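Local coordinates for protein polyprenyl synthetase (Zymomonas mobilis subsp. mobilis, PDB 4KKM) that probably condenses isopentenyl diphosphate with allylic diphosphates to build farnesyl or longer prenyl diphosphates, using magnesium as its cofactor, at residues Arg61-Gly66 with Ile100-Leu105; Gln36-Leu41 with Gly68-Pro73; Ala236-Leu241 with Ile295-Val300; Pro73-Ala78 with Gly212-Ala217. All coordinates share one frame; numbering follows the deposited sequence.

Overall arrangement
From the N terminus, 36-41 on helix 24-45 is first, and contact 2 closes its loop at 68-73, after the chain has run through helix 54-64. Contact 1 opens inside that loop at 61-66 and closes at 100-105, so contacts 1 and 2 cross; they also touch, through Arg70 and Asp39. Contact 4 starts at Pro73, which it shares with contact 2, crosses contact 1, and closes the longest loop at 212-217. Contact 3, from 236-241 to 295-300, follows in series, its centre about 12 Å from that of contact 4. Together they tie the N-terminal helices to helix 87-109, helix 208-221 and the helices near the C terminus.

Contact 1. Residues Arg61-Gly66 with Ile100-Leu105; sequences RYAAIG and IHVYSL
Val102 of helix 87-109 meets the last turn of helix 54-64 at Ala63 and Ala64, a van der Waals touch without polar bonds between the segments that buries 106 Å² in all. Walking up the second helix, Ile100 comes first and is turned to other neighbours, lying on Ala145 and Met177. His101 follows. Its carbonyl O accepts two donors, Leu105 N at 3.1 Å and Ser104 OG at 2.6 Å, the hydroxyl standing 23° off the carbonyl plane. Val102 then does the work across the gap. With chi1 at 166°, its CG1 branch lies opposite the backbone N and is carried out to Ala63, where it sits 3.7 Å from CB. The same methyl lies 3.7 Å from the carbonyl O of Ala63 and 4.0 Å from Ala64 N, so it rests on backbone as much as on side chain. The two small residues let the helices come close: the CA atoms of Ala64 and Val102 are 6.2 Å apart. This is helix packing within the all-alpha isoprenoid synthase fold, and helix 87-109 runs on to Asp108, which with Asp114 binds calcium and begins the first aspartate-rich motif of the family. Tyr103, next along, turns from the contact towards Leu141 and Met177, and it packs on Asp139 of the second subunit. Ser104 lies against Met177 as well. Leu105 lays CG over one face of the His101 ring, 4.0 Å above its plane and off-centre, nearer the edge of the ring.

Contact 2. Residues Gln36-Leu41 with Gly68-Pro73; sequences QDIDRL and GKRLRP
Ile38 and Pro73 bring the two backbones nearest, their CA atoms 7.7 Å apart; residues 36-41 are helical throughout, whereas 68-73 is an irregular loop until a helix begins at Leu71, with Arg70 at its N-cap position. The latter segment is the Gly-Lys-Arg-x-Arg-Pro signature of the polyprenyl synthases, which in relatives lies at the isopentenyl diphosphate site. Arg70 has positive phi, and its side chain, bent at chi2 (-57°), turns back towards helix 24-45. Ile38 supplies the apolar part. Its CG2 stands 3.5 Å above the guanidinium plane, over the centre of that group, while CG1 meets Pro73 CB at 3.8 Å and the two side chains cross at about a right angle. Asp39 comes instead to the edge of the guanidinium: Arg70 NH2 donates to Asp39 OD1 at 2.7 Å in a salt bridge. The donor arrives nearly along the C-O axis of OD1, but the bond is bent (N-H...O 138°), and the carboxylate and guanidinium planes stand 81° apart. Gly66 N also donates to OD1, which thus fastens the chain ahead of this segment as well. On the arginine, Ala64 O takes NH2 and Glu98 takes NH1, so polar partners at the rim and a methyl over one face fix how the group is turned. One water accepts from Arg70 NE at 2.6 Å and donates a weak bond to Asp39 OD1.

Contact 3. Residues Ala236-Leu241 with Ile295-Val300; sequences ARDIGL and IAHLSV
His297 points its ring edge at the Asp238 carboxylate, and this one polar meeting carries the contact. NE2 donates to Asp238 OD2 at 2.7 Å, with the oxygen close to the ring plane, yet the bond is bent, its N-H...O angle 139°. The donor comes from above the carboxylate plane, and the two flat groups are tilted 31° against each other. Arg237 holds the other oxygen. Its chain bends at chi3 (72°) to bring NE within 3.0 Å of Asp238 OD1, so the carboxylate is gripped at both ends and its rotation is fixed. The guanidinium stands steeply to the imidazole, and NH2, 3.5 Å from His297 NE2, makes no hydrogen bond with it. The carboxylate that both groups share would probably offset the arginine's charge beside the ring. The imidazole is offered by a type I turn running from Ala296 to Ser299, whose position is further held by Arg231 NH1 at the carbonyl of His297. It is a His-carboxylate hydrogen bond away from the calcium site, joining helix 226-253 to the turn around His297 that follows on from helix 280-296 in the all-helical isoprenoid synthase fold.

Contact 4. Residues Pro73-Ala78 with Gly212-Ala217; sequences PLLVVA and GFCLEA
Leu75, which meets Cys214 here, has its carbonyl O taken by the hydroxyl OG1 of Thr79 one turn further on; the shortest polar bond within the two segments is the helical one from Ala217 N to Phe213 O, 2.7 Å. Across 73-78 and 212-217 the touching side-chain atoms are apolar, apart from the sulfur. Helix 71-80 and helix 208-221 run side by side in the same direction, part of the helical core of the isoprenoid synthase fold, with the axes of the two short segments 8.0 Å apart and crossing at -21°. Such a close approach is consistent with the small Cys214 at the middle, whose CA lies 4.8 Å from that of Val76. The cysteine is set between two neighbours. Its CB abuts Leu75 CB at 3.6 Å, and on the Val76 side the CG2 branch comes up against both CA and CB at 3.9 Å. Rotated to chi1 -67°, Cys214 leaves SG beside its own backbone N, where it keeps touch with Val76 CG2 at 4.0 Å; the carbonyl of Arg72 packs against the same sulfur. Other helices close in around the pair. Ile97 of helix 87-109 lies against Cys214, Ile239 of helix 226-253 and Leu308 of helix 306-314 lie against Leu75, and Leu215 is packed by Leu232, Tyr235 and Ala236; all four touching residues are buried. Farther from the cysteine the two leucines slant across each other, meeting by one methyl each, Leu75 CD2 and Leu215 CD2, 4.2 Å apart.

Contact 1. Residues Arg61-Gly66 with Ile100-Leu105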
loop_
_atom_site.group_PDB
_atom_site.type_symbol
_atom_site.label_atom_id
_atom_site.label_comp_id
_atom_site.label_asym_id
_atom_site.label_seq_id
_atom_site.Cartn_x
_atom_site.Cartn_y
_atom_site.Cartn_z
ATOM N N ARG B 61 -7.069 13.632 5.186
ATOM C CA ARG B 61 -8.454 14.087 5.185
ATOM C C ARG B 61 -8.701 15.091 4.066
ATOM O O ARG B 61 -9.726 15.043 3.385
ATOM C CB ARG B 61 -8.816 14.701 6.542
ATOM C CG ARG B 61 -8.929 13.680 7.668
ATOM C CD ARG B 61 -9.033 14.346 9.039
ATOM N NE ARG B 61 -10.276 15.100 9.190
ATOM C CZ ARG B 61 -11.417 14.590 9.646
ATOM N NH1 ARG B 61 -11.488 13.316 10.009
ATOM N NH2 ARG B 61 -12.498 15.358 9.734
ATOM N N TYR B 62 -7.761 16.015 3.894
ATOM C CA TYR B 62 -7.872 17.013 2.840
ATOM C C TYR B 62 -8.016 16.360 1.467
ATOM O O TYR B 62 -8.813 16.801 0.636
ATOM C CB TYR B 62 -6.655 17.937 2.854
ATOM C CG TYR B 62 -6.661 18.947 1.735
ATOM C CD1 TYR B 62 -7.391 20.127 1.842
ATOM C CD2 TYR B 62 -5.934 18.730 0.574
ATOM C CE1 TYR B 62 -7.397 21.054 0.823
ATOM C CE2 TYR B 62 -5.937 19.647 -0.449
ATOM C CZ TYR B 62 -6.667 20.809 -0.320
ATOM O OH TYR B 62 -6.669 21.726 -1.341
ATOM N N ALA B 63 -7.241 15.308 1.231
ATOM C CA ALA B 63 -7.262 14.617 -0.056
ATOM C C ALA B 63 -8.508 13.763 -0.219
ATOM O O ALA B 63 -9.119 13.752 -1.286
ATOM C CB ALA B 63 -6.024 13.739 -0.200
ATOM N N ALA B 64 -8.870 13.042 0.839
ATOM C CA ALA B 64 -9.936 12.037 0.767
ATOM C C ALA B 64 -11.352 12.588 0.928
ATOM O O ALA B 64 -12.301 12.036 0.368
ATOM C CB ALA B 64 -9.689 10.935 1.787
ATOM N N ILE B 65 -11.492 13.662 1.699
ATOM C CA ILE B 65 -12.811 14.204 2.016
ATOM C C ILE B 65 -13.185 15.378 1.122
ATOM O O ILE B 65 -12.359 16.247 0.845
ATOM C CB ILE B 65 -12.902 14.645 3.496
ATOM C CG1 ILE B 65 -12.701 13.447 4.423
ATOM C CG2 ILE B 65 -14.241 15.324 3.785
ATOM C CD1 ILE B 65 -12.687 13.822 5.896
ATOM N N GLY B 66 -14.438 15.389 0.671
ATOM C CA GLY B 66 -14.955 16.471 -0.144
ATOM C C GLY B 66 -14.356 16.423 -1.532
ATOM O O GLY B 66 -13.716 17.377 -1.975
ATOM N N ILE B 100 -7.231 3.864 -2.604
ATOM C CA ILE B 100 -6.239 3.626 -3.649
ATOM C C ILE B 100 -6.295 4.715 -4.718
ATOM O O ILE B 100 -5.263 5.235 -5.150
ATOM C CB ILE B 100 -6.450 2.254 -4.296
ATOM C CG1 ILE B 100 -6.316 1.147 -3.243
ATOM C CG2 ILE B 100 -5.500 2.058 -5.490
ATOM C CD1 ILE B 100 -4.973 1.124 -2.517
ATOM N N HIS B 101 -7.504 5.069 -5.138
ATOM C CA HIS B 101 -7.675 6.109 -6.145
ATOM C C HIS B 101 -7.126 7.445 -5.644
ATOM O O HIS B 101 -6.364 8.117 -6.341
ATOM C CB HIS B 101 -9.153 6.245 -6.517
ATOM C CG HIS B 101 -9.440 7.370 -7.460
ATOM N ND1 HIS B 101 -8.871 7.465 -8.712
ATOM C CD2 HIS B 101 -10.248 8.457 -7.337
ATOM C CE1 HIS B 101 -9.309 8.554 -9.318
ATOM N NE2 HIS B 101 -10.147 9.172 -8.500
ATOM N N VAL B 102 -7.511 7.822 -4.430
ATOM C CA VAL B 102 -7.098 9.108 -3.877
ATOM C C VAL B 102 -5.582 9.162 -3.674
ATOM O O VAL B 102 -4.943 10.143 -4.050
ATOM C CB VAL B 102 -7.847 9.435 -2.572
ATOM C CG1 VAL B 102 -7.177 10.599 -1.825
ATOM C CG2 VAL B 102 -9.311 9.741 -2.878
ATOM N N TYR B 103 -4.999 8.110 -3.101
ATOM C CA TYR B 103 -3.545 8.106 -2.922
ATOM C C TYR B 103 -2.862 8.246 -4.288
ATOM O O TYR B 103 -1.854 8.938 -4.417
ATOM C CB TYR B 103 -3.036 6.873 -2.130
ATOM C CG TYR B 103 -2.197 5.896 -2.957
ATOM C CD1 TYR B 103 -0.890 6.207 -3.325
ATOM C CD2 TYR B 103 -2.711 4.662 -3.358
ATOM C CE1 TYR B 103 -0.128 5.344 -4.101
ATOM C CE2 TYR B 103 -1.943 3.774 -4.132
ATOM C CZ TYR B 103 -0.647 4.132 -4.496
ATOM O OH TYR B 103 0.142 3.296 -5.260
ATOM N N SER B 104 -3.417 7.601 -5.313
ATOM C CA SER B 104 -2.795 7.643 -6.634
ATOM C C SER B 104 -2.769 9.057 -7.205
ATOM O O SER B 104 -1.812 9.444 -7.872
ATOM C CB SER B 104 -3.491 6.699 -7.617
ATOM O OG SER B 104 -4.692 7.265 -8.123
ATOM N N LEU B 105 -3.826 9.818 -6.941
ATOM C CA LEU B 105 -3.905 11.213 -7.377
ATOM C C LEU B 105 -2.896 12.071 -6.621
ATOM O O LEU B 105 -2.247 12.941 -7.199
ATOM C CB LEU B 105 -5.310 11.768 -7.141
ATOM C CG LEU B 105 -6.476 11.146 -7.920
ATOM C CD1 LEU B 105 -7.784 11.743 -7.427
ATOM C CD2 LEU B 105 -6.306 11.357 -9.429
#

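Contact 2. Residues Gln36-Leu41 with Gly68-Pro73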
loop_
_atom_site.group_PDB
_atom_site.type_symbol
_atom_site.label_atom_id
_atom_site.label_comp_id
_atom_site.label_asym_id
_atom_site.label_seq_id
_atom_site.Cartn_x
_atom_site.Cartn_y
_atom_site.Cartn_z
ATOM N N GLN B 36 -22.033 11.649 -0.036
ATOM C CA GLN B 36 -22.210 12.006 1.369
ATOM C C GLN B 36 -21.741 10.882 2.290
ATOM O O GLN B 36 -21.100 11.128 3.309
ATOM C CB GLN B 36 -23.671 12.345 1.664
ATOM C CG GLN B 36 -24.127 13.684 1.099
ATOM C CD GLN B 36 -25.483 14.107 1.638
ATOM O OE1 GLN B 36 -26.049 13.451 2.514
ATOM N NE2 GLN B 36 -26.010 15.209 1.116
ATOM N N ASP B 37 -22.059 9.648 1.922
ATOM C CA ASP B 37 -21.677 8.495 2.725
ATOM C C ASP B 37 -20.160 8.307 2.767
ATOM O O ASP B 37 -19.600 8.008 3.819
ATOM C CB ASP B 37 -22.354 7.233 2.196
ATOM C CG ASP B 37 -23.827 7.174 2.558
ATOM O OD1 ASP B 37 -24.183 7.655 3.657
ATOM O OD2 ASP B 37 -24.624 6.649 1.749
ATOM N N ILE B 38 -19.510 8.480 1.621
ATOM C CA ILE B 38 -18.061 8.309 1.537
ATOM C C ILE B 38 -17.360 9.392 2.348
ATOM O O ILE B 38 -16.374 9.113 3.022
ATOM C CB ILE B 38 -17.564 8.269 0.067
ATOM C CG1 ILE B 38 -18.058 6.986 -0.609
ATOM C CG2 ILE B 38 -16.026 8.340 -0.012
ATOM C CD1 ILE B 38 -17.554 5.708 0.058
ATOM N N ASP B 39 -17.888 10.619 2.318
ATOM C CA ASP B 39 -17.350 11.692 3.168
ATOM C C ASP B 39 -17.481 11.370 4.659
ATOM O O ASP B 39 -16.534 11.563 5.432
ATOM C CB ASP B 39 -18.014 13.043 2.871
ATOM C CG ASP B 39 -17.385 13.761 1.687
ATOM O OD1 ASP B 39 -16.325 13.319 1.195
ATOM O OD2 ASP B 39 -17.946 14.784 1.250
ATOM N N ARG B 40 -18.654 10.889 5.059
ATOM C CA ARG B 40 -18.877 10.461 6.436
ATOM C C ARG B 40 -17.897 9.365 6.844
ATOM O O ARG B 40 -17.307 9.411 7.924
ATOM C CB ARG B 40 -20.309 9.950 6.628
ATOM C CG ARG B 40 -20.472 9.096 7.887
ATOM C CD ARG B 40 -21.908 8.639 8.113
ATOM N NE ARG B 40 -22.407 7.802 7.022
ATOM C CZ ARG B 40 -22.218 6.489 6.935
ATOM N NH1 ARG B 40 -21.535 5.848 7.873
ATOM N NH2 ARG B 40 -22.711 5.817 5.906
ATOM N N LEU B 41 -17.731 8.376 5.974
ATOM C CA LEU B 41 -16.904 7.221 6.293
ATOM C C LEU B 41 -15.418 7.583 6.429
ATOM O O LEU B 41 -14.737 7.108 7.341
ATOM C CB LEU B 41 -17.124 6.112 5.254
ATOM C CG LEU B 41 -18.511 5.466 5.314
ATOM C CD1 LEU B 41 -18.756 4.570 4.105
ATOM C CD2 LEU B 41 -18.675 4.681 6.606
ATOM N N GLY B 68 -14.924 15.345 -5.747
ATOM C CA GLY B 68 -14.762 13.914 -5.916
ATOM C C GLY B 68 -16.106 13.312 -6.262
ATOM O O GLY B 68 -17.044 13.357 -5.465
ATOM N N LYS B 69 -16.205 12.761 -7.464
ATOM C CA LYS B 69 -17.465 12.213 -7.942
ATOM C C LYS B 69 -17.702 10.817 -7.380
ATOM O O LYS B 69 -18.795 10.267 -7.510
ATOM C CB LYS B 69 -17.486 12.201 -9.470
ATOM C CG LYS B 69 -17.463 13.595 -10.076
ATOM C CD LYS B 69 -17.243 13.550 -11.576
ATOM C CE LYS B 69 -18.307 12.714 -12.258
ATOM N NZ LYS B 69 -17.731 11.546 -12.982
ATOM N N ARG B 70 -16.672 10.267 -6.743
ATOM C CA ARG B 70 -16.721 8.927 -6.162
ATOM C C ARG B 70 -17.216 7.903 -7.170
ATOM O O ARG B 70 -18.091 7.086 -6.863
ATOM C CB ARG B 70 -17.615 8.900 -4.925
ATOM C CG ARG B 70 -17.409 10.057 -3.970
ATOM C CD ARG B 70 -15.973 10.153 -3.506
ATOM N NE ARG B 70 -15.869 11.032 -2.348
ATOM C CZ ARG B 70 -14.742 11.275 -1.693
ATOM N NH1 ARG B 70 -13.605 10.701 -2.083
ATOM N NH2 ARG B 70 -14.756 12.089 -0.644
ATOM N N LEU B 71 -16.678 7.968 -8.381
ATOM C CA LEU B 71 -17.055 7.023 -9.424
ATOM C C LEU B 71 -16.788 5.586 -8.988
ATOM O O LEU B 71 -17.581 4.686 -9.258
ATOM C CB LEU B 71 -16.309 7.329 -10.722
ATOM C CG LEU B 71 -16.510 6.285 -11.823
ATOM C CD1 LEU B 71 -17.984 6.234 -12.230
ATOM C CD2 LEU B 71 -15.612 6.578 -13.020
ATOM N N ARG B 72 -15.672 5.366 -8.301
ATOM C CA ARG B 72 -15.327 4.005 -7.907
ATOM C C ARG B 72 -16.200 3.454 -6.764
ATOM O O ARG B 72 -16.702 2.337 -6.863
ATOM C CB ARG B 72 -13.814 3.857 -7.675
ATOM C CG ARG B 72 -13.042 3.968 -8.995
ATOM C CD ARG B 72 -11.618 4.503 -8.830
ATOM N NE ARG B 72 -11.044 4.865 -10.129
ATOM C CZ ARG B 72 -11.269 6.018 -10.755
ATOM N NH1 ARG B 72 -12.054 6.939 -10.207
ATOM N NH2 ARG B 72 -10.709 6.249 -11.934
ATOM N N PRO B 73 -16.402 4.238 -5.689
ATOM C CA PRO B 73 -17.421 3.820 -4.717
ATOM C C PRO B 73 -18.797 3.597 -5.348
ATOM O O PRO B 73 -19.497 2.651 -4.977
ATOM C CB PRO B 73 -17.466 4.997 -3.741
ATOM C CG PRO B 73 -16.054 5.512 -3.748
ATOM C CD PRO B 73 -15.576 5.349 -5.176
HETATM O O HOH W 1 -17.814 12.476 -1.372
#

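Contact 3. Residues Ala236-Leu241 with Ile295-Val300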
loop_
_atom_site.group_PDB
_atom_site.type_symbol
_atom_site.label_atom_id
_atom_site.label_comp_id
_atom_site.label_asym_id
_atom_site.label_seq_id
_atom_site.Cartn_x
_atom_site.Cartn_y
_atom_site.Cartn_z
ATOM N N ALA B 236 -16.650 -3.772 -16.727
ATOM C CA ALA B 236 -15.625 -2.840 -16.267
ATOM C C ALA B 236 -14.608 -2.579 -17.359
ATOM O O ALA B 236 -14.148 -1.451 -17.540
ATOM C CB ALA B 236 -14.918 -3.378 -15.032
ATOM N N ARG B 237 -14.239 -3.639 -18.065
ATOM C CA ARG B 237 -13.253 -3.531 -19.129
ATOM C C ARG B 237 -13.759 -2.574 -20.209
ATOM O O ARG B 237 -13.028 -1.690 -20.679
ATOM C CB ARG B 237 -12.991 -4.915 -19.723
ATOM C CG ARG B 237 -12.133 -4.909 -20.983
ATOM C CD ARG B 237 -12.291 -6.224 -21.745
ATOM N NE ARG B 237 -13.604 -6.311 -22.382
ATOM C CZ ARG B 237 -14.225 -7.449 -22.675
ATOM N NH1 ARG B 237 -13.652 -8.612 -22.389
ATOM N NH2 ARG B 237 -15.422 -7.422 -23.254
ATOM N N ASP B 238 -15.022 -2.741 -20.583
ATOM C CA ASP B 238 -15.607 -1.934 -21.651
ATOM C C ASP B 238 -15.833 -0.478 -21.248
ATOM O O ASP B 238 -15.478 0.419 -22.001
ATOM C CB ASP B 238 -16.899 -2.571 -22.192
ATOM C CG ASP B 238 -16.637 -3.858 -22.956
ATOM O OD1 ASP B 238 -15.470 -4.099 -23.334
ATOM O OD2 ASP B 238 -17.594 -4.632 -23.169
ATOM N N ILE B 239 -16.402 -0.228 -20.067
ATOM C CA ILE B 239 -16.563 1.163 -19.629
ATOM C C ILE B 239 -15.223 1.851 -19.358
ATOM O O ILE B 239 -15.094 3.057 -19.550
ATOM C CB ILE B 239 -17.483 1.338 -18.388
ATOM C CG1 ILE B 239 -16.908 0.618 -17.164
ATOM C CG2 ILE B 239 -18.890 0.873 -18.688
ATOM C CD1 ILE B 239 -17.337 1.227 -15.835
ATOM N N GLY B 240 -14.229 1.089 -18.916
ATOM C CA GLY B 240 -12.909 1.655 -18.682
ATOM C C GLY B 240 -12.265 2.147 -19.968
ATOM O O GLY B 240 -11.673 3.225 -20.011
ATOM N N LEU B 241 -12.373 1.358 -21.028
ATOM C CA LEU B 241 -11.829 1.786 -22.313
ATOM C C LEU B 241 -12.625 2.977 -22.846
ATOM O O LEU B 241 -12.051 3.951 -23.331
ATOM C CB LEU B 241 -11.808 0.633 -23.321
ATOM C CG LEU B 241 -11.323 0.979 -24.734
ATOM C CD1 LEU B 241 -10.000 1.723 -24.664
ATOM C CD2 LEU B 241 -11.182 -0.277 -25.583
ATOM N N ILE B 295 -23.099 -2.647 -21.576
ATOM C CA ILE B 295 -24.456 -2.883 -21.107
ATOM C C ILE B 295 -24.927 -4.300 -21.447
ATOM O O ILE B 295 -25.594 -4.947 -20.637
ATOM C CB ILE B 295 -25.421 -1.801 -21.643
ATOM C CG1 ILE B 295 -25.168 -0.481 -20.907
ATOM C CG2 ILE B 295 -26.878 -2.236 -21.496
ATOM C CD1 ILE B 295 -25.872 0.713 -21.520
ATOM N N ALA B 296 -24.542 -4.790 -22.624
ATOM C CA ALA B 296 -24.933 -6.129 -23.062
ATOM C C ALA B 296 -24.462 -7.231 -22.106
ATOM O O ALA B 296 -25.116 -8.264 -21.981
ATOM C CB ALA B 296 -24.453 -6.403 -24.494
ATOM N N HIS B 297 -23.339 -7.001 -21.422
ATOM C CA HIS B 297 -22.845 -7.960 -20.434
ATOM C C HIS B 297 -23.850 -8.144 -19.295
ATOM O O HIS B 297 -23.856 -9.175 -18.626
ATOM C CB HIS B 297 -21.475 -7.545 -19.872
ATOM C CG HIS B 297 -20.389 -7.476 -20.901
ATOM N ND1 HIS B 297 -20.077 -8.531 -21.730
ATOM C CD2 HIS B 297 -19.536 -6.475 -21.233
ATOM C CE1 HIS B 297 -19.087 -8.182 -22.535
ATOM N NE2 HIS B 297 -18.740 -6.939 -22.251
ATOM N N LEU B 298 -24.708 -7.144 -19.100
ATOM C CA LEU B 298 -25.651 -7.124 -17.985
ATOM C C LEU B 298 -27.029 -7.643 -18.385
ATOM O O LEU B 298 -27.979 -7.546 -17.612
ATOM C CB LEU B 298 -25.796 -5.700 -17.439
ATOM C CG LEU B 298 -24.509 -4.979 -17.031
ATOM C CD1 LEU B 298 -24.820 -3.551 -16.612
ATOM C CD2 LEU B 298 -23.809 -5.726 -15.910
ATOM N N SER B 299 -27.140 -8.180 -19.595
ATOM C CA SER B 299 -28.436 -8.622 -20.115
ATOM C C SER B 299 -29.106 -9.698 -19.255
ATOM O O SER B 299 -30.321 -9.882 -19.321
ATOM C CB SER B 299 -28.303 -9.111 -21.557
ATOM O OG SER B 299 -27.391 -10.189 -21.636
ATOM N N VAL B 300 -28.319 -10.398 -18.445
ATOM C CA VAL B 300 -28.863 -11.456 -17.599
ATOM C C VAL B 300 -29.463 -10.929 -16.297
ATOM O O VAL B 300 -30.073 -11.685 -15.546
ATOM C CB VAL B 300 -27.812 -12.543 -17.283
ATOM C CG1 VAL B 300 -27.366 -13.242 -18.570
ATOM C CG2 VAL B 300 -26.627 -11.945 -16.527
#

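Contact 4. Residues Pro73-Ala78 with Gly212-Ala217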
loop_
_atom_site.group_PDB
_atom_site.type_symbol
_atom_site.label_atom_id
_atom_site.label_comp_id
_atom_site.label_asym_id
_atom_site.label_seq_id
_atom_site.Cartn_x
_atom_site.Cartn_y
_atom_site.Cartn_z
ATOM N N PRO B 73 -16.402 4.238 -5.689
ATOM C CA PRO B 73 -17.421 3.820 -4.717
ATOM C C PRO B 73 -18.797 3.597 -5.348
ATOM O O PRO B 73 -19.497 2.651 -4.977
ATOM C CB PRO B 73 -17.466 4.997 -3.741
ATOM C CG PRO B 73 -16.054 5.512 -3.748
ATOM C CD PRO B 73 -15.576 5.349 -5.176
ATOM N N LEU B 74 -19.167 4.444 -6.304
ATOM C CA LEU B 74 -20.464 4.330 -6.962
ATOM C C LEU B 74 -20.593 2.991 -7.690
ATOM O O LEU B 74 -21.635 2.339 -7.630
ATOM C CB LEU B 74 -20.673 5.489 -7.941
ATOM C CG LEU B 74 -21.948 5.438 -8.783
ATOM C CD1 LEU B 74 -23.184 5.612 -7.898
ATOM C CD2 LEU B 74 -21.898 6.489 -9.890
ATOM N N LEU B 75 -19.528 2.585 -8.375
ATOM C CA LEU B 75 -19.517 1.296 -9.067
ATOM C C LEU B 75 -19.633 0.126 -8.097
ATOM O O LEU B 75 -20.334 -0.849 -8.373
ATOM C CB LEU B 75 -18.242 1.148 -9.902
ATOM C CG LEU B 75 -18.191 1.987 -11.181
ATOM C CD1 LEU B 75 -16.785 1.971 -11.769
ATOM C CD2 LEU B 75 -19.211 1.469 -12.186
ATOM N N VAL B 76 -18.929 0.209 -6.972
ATOM C CA VAL B 76 -19.034 -0.827 -5.951
ATOM C C VAL B 76 -20.470 -0.936 -5.445
ATOM O O VAL B 76 -21.049 -2.027 -5.418
ATOM C CB VAL B 76 -18.092 -0.557 -4.757
ATOM C CG1 VAL B 76 -18.384 -1.537 -3.623
ATOM C CG2 VAL B 76 -16.639 -0.655 -5.198
ATOM N N VAL B 77 -21.040 0.203 -5.065
ATOM C CA VAL B 77 -22.401 0.250 -4.534
ATOM C C VAL B 77 -23.407 -0.283 -5.558
ATOM O O VAL B 77 -24.275 -1.097 -5.225
ATOM C CB VAL B 77 -22.790 1.686 -4.093
ATOM C CG1 VAL B 77 -24.290 1.790 -3.847
ATOM C CG2 VAL B 77 -21.999 2.110 -2.850
ATOM N N ALA B 78 -23.276 0.157 -6.807
ATOM C CA ALA B 78 -24.201 -0.262 -7.861
ATOM C C ALA B 78 -24.050 -1.734 -8.235
ATOM O O ALA B 78 -25.005 -2.363 -8.687
ATOM C CB ALA B 78 -24.053 0.619 -9.108
ATOM N N GLY B 212 -12.058 -2.650 -12.724
ATOM C CA GLY B 212 -12.223 -4.093 -12.638
ATOM C C GLY B 212 -12.462 -4.530 -11.203
ATOM O O GLY B 212 -13.323 -5.369 -10.929
ATOM N N PHE B 213 -11.710 -3.947 -10.275
ATOM C CA PHE B 213 -11.895 -4.282 -8.866
ATOM C C PHE B 213 -13.301 -3.939 -8.384
ATOM O O PHE B 213 -13.916 -4.708 -7.653
ATOM C CB PHE B 213 -10.890 -3.568 -7.964
ATOM C CG PHE B 213 -11.188 -3.761 -6.503
ATOM C CD1 PHE B 213 -10.784 -4.915 -5.854
ATOM C CD2 PHE B 213 -11.927 -2.823 -5.801
ATOM C CE1 PHE B 213 -11.077 -5.110 -4.512
ATOM C CE2 PHE B 213 -12.240 -3.025 -4.469
ATOM C CZ PHE B 213 -11.812 -4.166 -3.826
ATOM N N CYS B 214 -13.793 -2.770 -8.774
ATOM C CA CYS B 214 -15.117 -2.329 -8.341
ATOM C C CYS B 214 -16.205 -3.333 -8.711
ATOM O O CYS B 214 -17.080 -3.641 -7.895
ATOM C CB CYS B 214 -15.454 -0.961 -8.936
ATOM S SG CYS B 214 -14.431 0.387 -8.311
ATOM N N LEU B 215 -16.142 -3.838 -9.939
ATOM C CA LEU B 215 -17.136 -4.788 -10.447
ATOM C C LEU B 215 -16.917 -6.167 -9.838
ATOM O O LEU B 215 -17.867 -6.844 -9.437
ATOM C CB LEU B 215 -17.083 -4.867 -11.980
ATOM C CG LEU B 215 -17.970 -3.873 -12.751
ATOM C CD1 LEU B 215 -19.452 -4.197 -12.573
ATOM C CD2 LEU B 215 -17.680 -2.422 -12.343
ATOM N N GLU B 216 -15.656 -6.577 -9.754
ATOM C CA GLU B 216 -15.344 -7.889 -9.206
ATOM C C GLU B 216 -15.696 -7.948 -7.720
ATOM O O GLU B 216 -16.140 -8.980 -7.219
ATOM C CB GLU B 216 -13.876 -8.258 -9.442
ATOM C CG GLU B 216 -13.525 -9.671 -8.980
ATOM C CD GLU B 216 -12.110 -10.098 -9.350
ATOM O OE1 GLU B 216 -11.322 -9.251 -9.829
ATOM O OE2 GLU B 216 -11.787 -11.292 -9.163
ATOM N N ALA B 217 -15.525 -6.824 -7.030
ATOM C CA ALA B 217 -15.853 -6.748 -5.609
ATOM C C ALA B 217 -17.331 -7.039 -5.364
ATOM O O ALA B 217 -17.693 -7.703 -4.390
ATOM C CB ALA B 217 -15.471 -5.382 -5.044
#